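Local atomic coordinates of Nrps/pks (Streptomyces albus, PDB entry 4OPF), a protein that is a ketosynthase domain of the AT-less oxazolomycin synthase OzmH that probably holds and passes on the growing polyketide chain without extending it. Residues G273-A278 with A312-G317. Sequence-based numbering, arbitrary orientation.
Sequences GVMARA and AVYRDG
Met-275, present as selenomethionine, reaches from one helix to two successive residues at the end of another, Val-313 and Tyr-314. At its root, CB lies 4.1 Å from CG1 of Val-313. CG then leaves anti to the carbonyl carbon (chi1 -64°) and chi2 stays extended, which carries SE out to the Tyr-314 ring, 4.0 Å from CE2. The selenium sits at the ring edge, almost exactly in the ring plane and 5.3 Å from the centroid, a Met-aromatic contact of the edge type. A bend at chi3 (-81°) turns CE away from the ring and back toward Val-313, 4.3 Å from its CG2, and the methionine also packs on Ala-309 and Ile-310, about one turn earlier in the helix of Tyr-314. Helices 268-282 and 300-314 thus pack against each other in the C-terminal half of the thiolase-like ketosynthase fold, beside strand 401-408 of the central sheet, where Tyr-314 OH hydrogen-bonds His-404 NE2. On the more exposed side, the same CG1 of Val-313 rests 4.0 Å from Ala-276 N, while Ala-276 CB is 4.5 Å from that methyl. Past the helix end, Arg-315 folds back, its NH1 donating to Tyr-314 O at 2.9 Å, from above the carbonyl plane.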
ATOM      1  N   GLY A 273     -11.041 -16.183  -8.437  1.00 25.17           N
ATOM      2  CA  GLY A 273     -11.415 -14.807  -8.620  1.00 25.36           C
ATOM      3  C   GLY A 273     -10.221 -13.897  -8.932  1.00 24.63           C
ATOM      4  O   GLY A 273     -10.305 -13.036  -9.780  1.00 23.33           O
ATOM      5  N   VAL A 274      -9.093 -14.079  -8.240  1.00 23.84           N
ATOM      6  CA  VAL A 274      -7.969 -13.173  -8.436  1.00 22.03           C
ATOM      7  C   VAL A 274      -7.380 -13.422  -9.812  1.00 22.80           C
ATOM      8  O   VAL A 274      -6.963 -12.491 -10.511  1.00 23.08           O
ATOM      9  CB  VAL A 274      -6.925 -13.287  -7.329  1.00 22.25           C
ATOM     10  CG1 VAL A 274      -6.023 -14.499  -7.522  1.00 22.17           C
ATOM     11  CG2 VAL A 274      -6.096 -12.051  -7.325  1.00 22.26           C
HETATM   12  N   MSE A 275      -7.394 -14.665 -10.246  1.00 23.97           N
HETATM   13  CA  MSE A 275      -6.846 -14.950 -11.584  1.00 24.38           C
HETATM   14  C   MSE A 275      -7.785 -14.423 -12.661  1.00 24.57           C
HETATM   15  O   MSE A 275      -7.326 -13.803 -13.618  1.00 23.62           O
HETATM   16  CB  MSE A 275      -6.595 -16.428 -11.820  1.00 23.72           C
HETATM   17  CG  MSE A 275      -5.518 -17.003 -10.885  1.00 24.67           C
HETATM   18 SE   MSE A 275      -4.995 -18.839 -11.422  0.65 27.61          SE
HETATM   19  CE  MSE A 275      -6.474 -19.743 -10.594  1.00 26.33           C
ATOM     20  N   ALA A 276      -9.081 -14.665 -12.527  1.00 24.46           N
ATOM     21  CA  ALA A 276     -10.047 -14.117 -13.487  1.00 26.37           C
ATOM     22  C   ALA A 276     -10.033 -12.604 -13.534  1.00 27.18           C
ATOM     23  O   ALA A 276     -10.138 -12.008 -14.600  1.00 27.66           O
ATOM     24  CB  ALA A 276     -11.460 -14.623 -13.164  1.00 29.16           C
ATOM     25  N   ARG A 277      -9.860 -11.938 -12.393  1.00 26.40           N
ATOM     26  CA  ARG A 277      -9.735 -10.491 -12.390  1.00 25.22           C
ATOM     27  C   ARG A 277      -8.502  -9.988 -13.106  1.00 25.25           C
ATOM     28  O   ARG A 277      -8.551  -8.994 -13.851  1.00 25.00           O
ATOM     29  CB  ARG A 277      -9.789  -9.982 -10.929  1.00 29.69           C
ATOM     30  CG  ARG A 277      -9.684  -8.486 -10.754  1.00 32.22           C
ATOM     31  CD  ARG A 277     -10.902  -7.706 -11.323  1.00 35.84           C
ATOM     32  NE  ARG A 277     -10.582  -6.271 -11.217  1.00 39.78           N
ATOM     33  CZ  ARG A 277     -11.053  -5.316 -12.006  1.00 44.06           C
ATOM     34  NH1 ARG A 277     -10.640  -4.063 -11.823  1.00 44.84           N
ATOM     35  NH2 ARG A 277     -11.913  -5.618 -12.979  1.00 42.92           N
ATOM     36  N   ALA A 278      -7.353 -10.599 -12.883  1.00 24.02           N
ATOM     37  CA  ALA A 278      -6.143 -10.111 -13.567  1.00 24.51           C
ATOM     38  C   ALA A 278      -6.276 -10.258 -15.071  1.00 24.46           C
ATOM     39  O   ALA A 278      -5.823  -9.393 -15.850  1.00 23.62           O
ATOM     40  CB  ALA A 278      -4.904 -10.854 -13.118  1.00 23.21           C
ATOM     41  N   ALA A 312      -9.885 -24.266 -14.275  1.00 31.96           N
ATOM     42  CA  ALA A 312     -11.210 -23.668 -14.344  1.00 31.42           C
ATOM     43  C   ALA A 312     -11.180 -22.268 -14.941  1.00 31.15           C
ATOM     44  O   ALA A 312     -12.061 -21.897 -15.695  1.00 33.66           O
ATOM     45  CB  ALA A 312     -11.900 -23.671 -12.982  1.00 32.32           C
ATOM     46  N   VAL A 313     -10.163 -21.496 -14.651  1.00 28.57           N
ATOM     47  CA  VAL A 313     -10.123 -20.147 -15.098  1.00 28.12           C
ATOM     48  C   VAL A 313      -9.492 -20.060 -16.498  1.00 27.65           C
ATOM     49  O   VAL A 313      -9.985 -19.318 -17.353  1.00 28.83           O
ATOM     50  CB  VAL A 313      -9.296 -19.265 -14.149  1.00 28.75           C
ATOM     51  CG1 VAL A 313      -8.944 -17.929 -14.805  1.00 29.42           C
ATOM     52  CG2 VAL A 313     -10.056 -18.987 -12.869  1.00 30.19           C
ATOM     53  N   TYR A 314      -8.379 -20.750 -16.695  1.00 26.94           N
ATOM     54  CA  TYR A 314      -7.562 -20.599 -17.912  1.00 28.51           C
ATOM     55  C   TYR A 314      -7.927 -21.522 -19.071  1.00 28.27           C
ATOM     56  O   TYR A 314      -7.704 -21.156 -20.241  1.00 28.46           O
ATOM     57  CB  TYR A 314      -6.062 -20.793 -17.576  1.00 28.64           C
ATOM     58  CG  TYR A 314      -5.448 -19.516 -17.097  1.00 27.67           C
ATOM     59  CD1 TYR A 314      -5.087 -18.586 -18.001  1.00 29.86           C
ATOM     60  CD2 TYR A 314      -5.259 -19.238 -15.774  1.00 25.88           C
ATOM     61  CE1 TYR A 314      -4.505 -17.429 -17.634  1.00 30.44           C
ATOM     62  CE2 TYR A 314      -4.714 -18.041 -15.370  1.00 25.24           C
ATOM     63  CZ  TYR A 314      -4.326 -17.146 -16.307  1.00 27.44           C
ATOM     64  OH  TYR A 314      -3.836 -15.903 -16.045  1.00 27.01           O
ATOM     65  N   ARG A 315      -8.475 -22.685 -18.742  1.00 27.15           N
ATOM     66  CA  ARG A 315      -8.752 -23.743 -19.719  1.00 28.78           C
ATOM     67  C   ARG A 315     -10.150 -24.363 -19.611  1.00 29.15           C
ATOM     68  O   ARG A 315     -10.323 -25.558 -19.822  1.00 30.36           O
ATOM     69  CB  ARG A 315      -7.669 -24.839 -19.670  1.00 28.19           C
ATOM     70  CG  ARG A 315      -6.275 -24.373 -20.143  1.00 28.59           C
ATOM     71  CD  ARG A 315      -6.264 -23.792 -21.550  1.00 29.80           C
ATOM     72  NE  ARG A 315      -4.913 -23.432 -21.958  1.00 29.56           N
ATOM     73  CZ  ARG A 315      -4.368 -22.216 -21.846  1.00 29.85           C
ATOM     74  NH1 ARG A 315      -5.019 -21.199 -21.343  1.00 29.42           N
ATOM     75  NH2 ARG A 315      -3.125 -22.021 -22.231  1.00 30.90           N
ATOM     76  N   ASP A 316     -11.145 -23.544 -19.308  1.00 29.75           N
ATOM     77  CA  ASP A 316     -12.501 -24.043 -19.141  1.00 31.45           C
ATOM     78  C   ASP A 316     -13.060 -24.347 -20.513  1.00 33.13           C
ATOM     79  O   ASP A 316     -13.230 -23.450 -21.298  1.00 34.03           O
ATOM     80  CB  ASP A 316     -13.362 -22.987 -18.421  1.00 32.83           C
ATOM     81  CG  ASP A 316     -14.679 -23.541 -17.991  1.00 36.43           C
ATOM     82  OD1 ASP A 316     -14.818 -24.790 -18.069  1.00 37.94           O
ATOM     83  OD2 ASP A 316     -15.612 -22.764 -17.663  1.00 36.51           O
ATOM     84  N   GLY A 317     -13.276 -25.611 -20.814  1.00 33.35           N
ATOM     85  CA  GLY A 317     -13.732 -26.048 -22.131  1.00 35.38           C
ATOM     86  C   GLY A 317     -12.669 -25.907 -23.220  1.00 37.17           C
ATOM     87  O   GLY A 317     -13.016 -25.748 -24.389  1.00 36.98           O
TER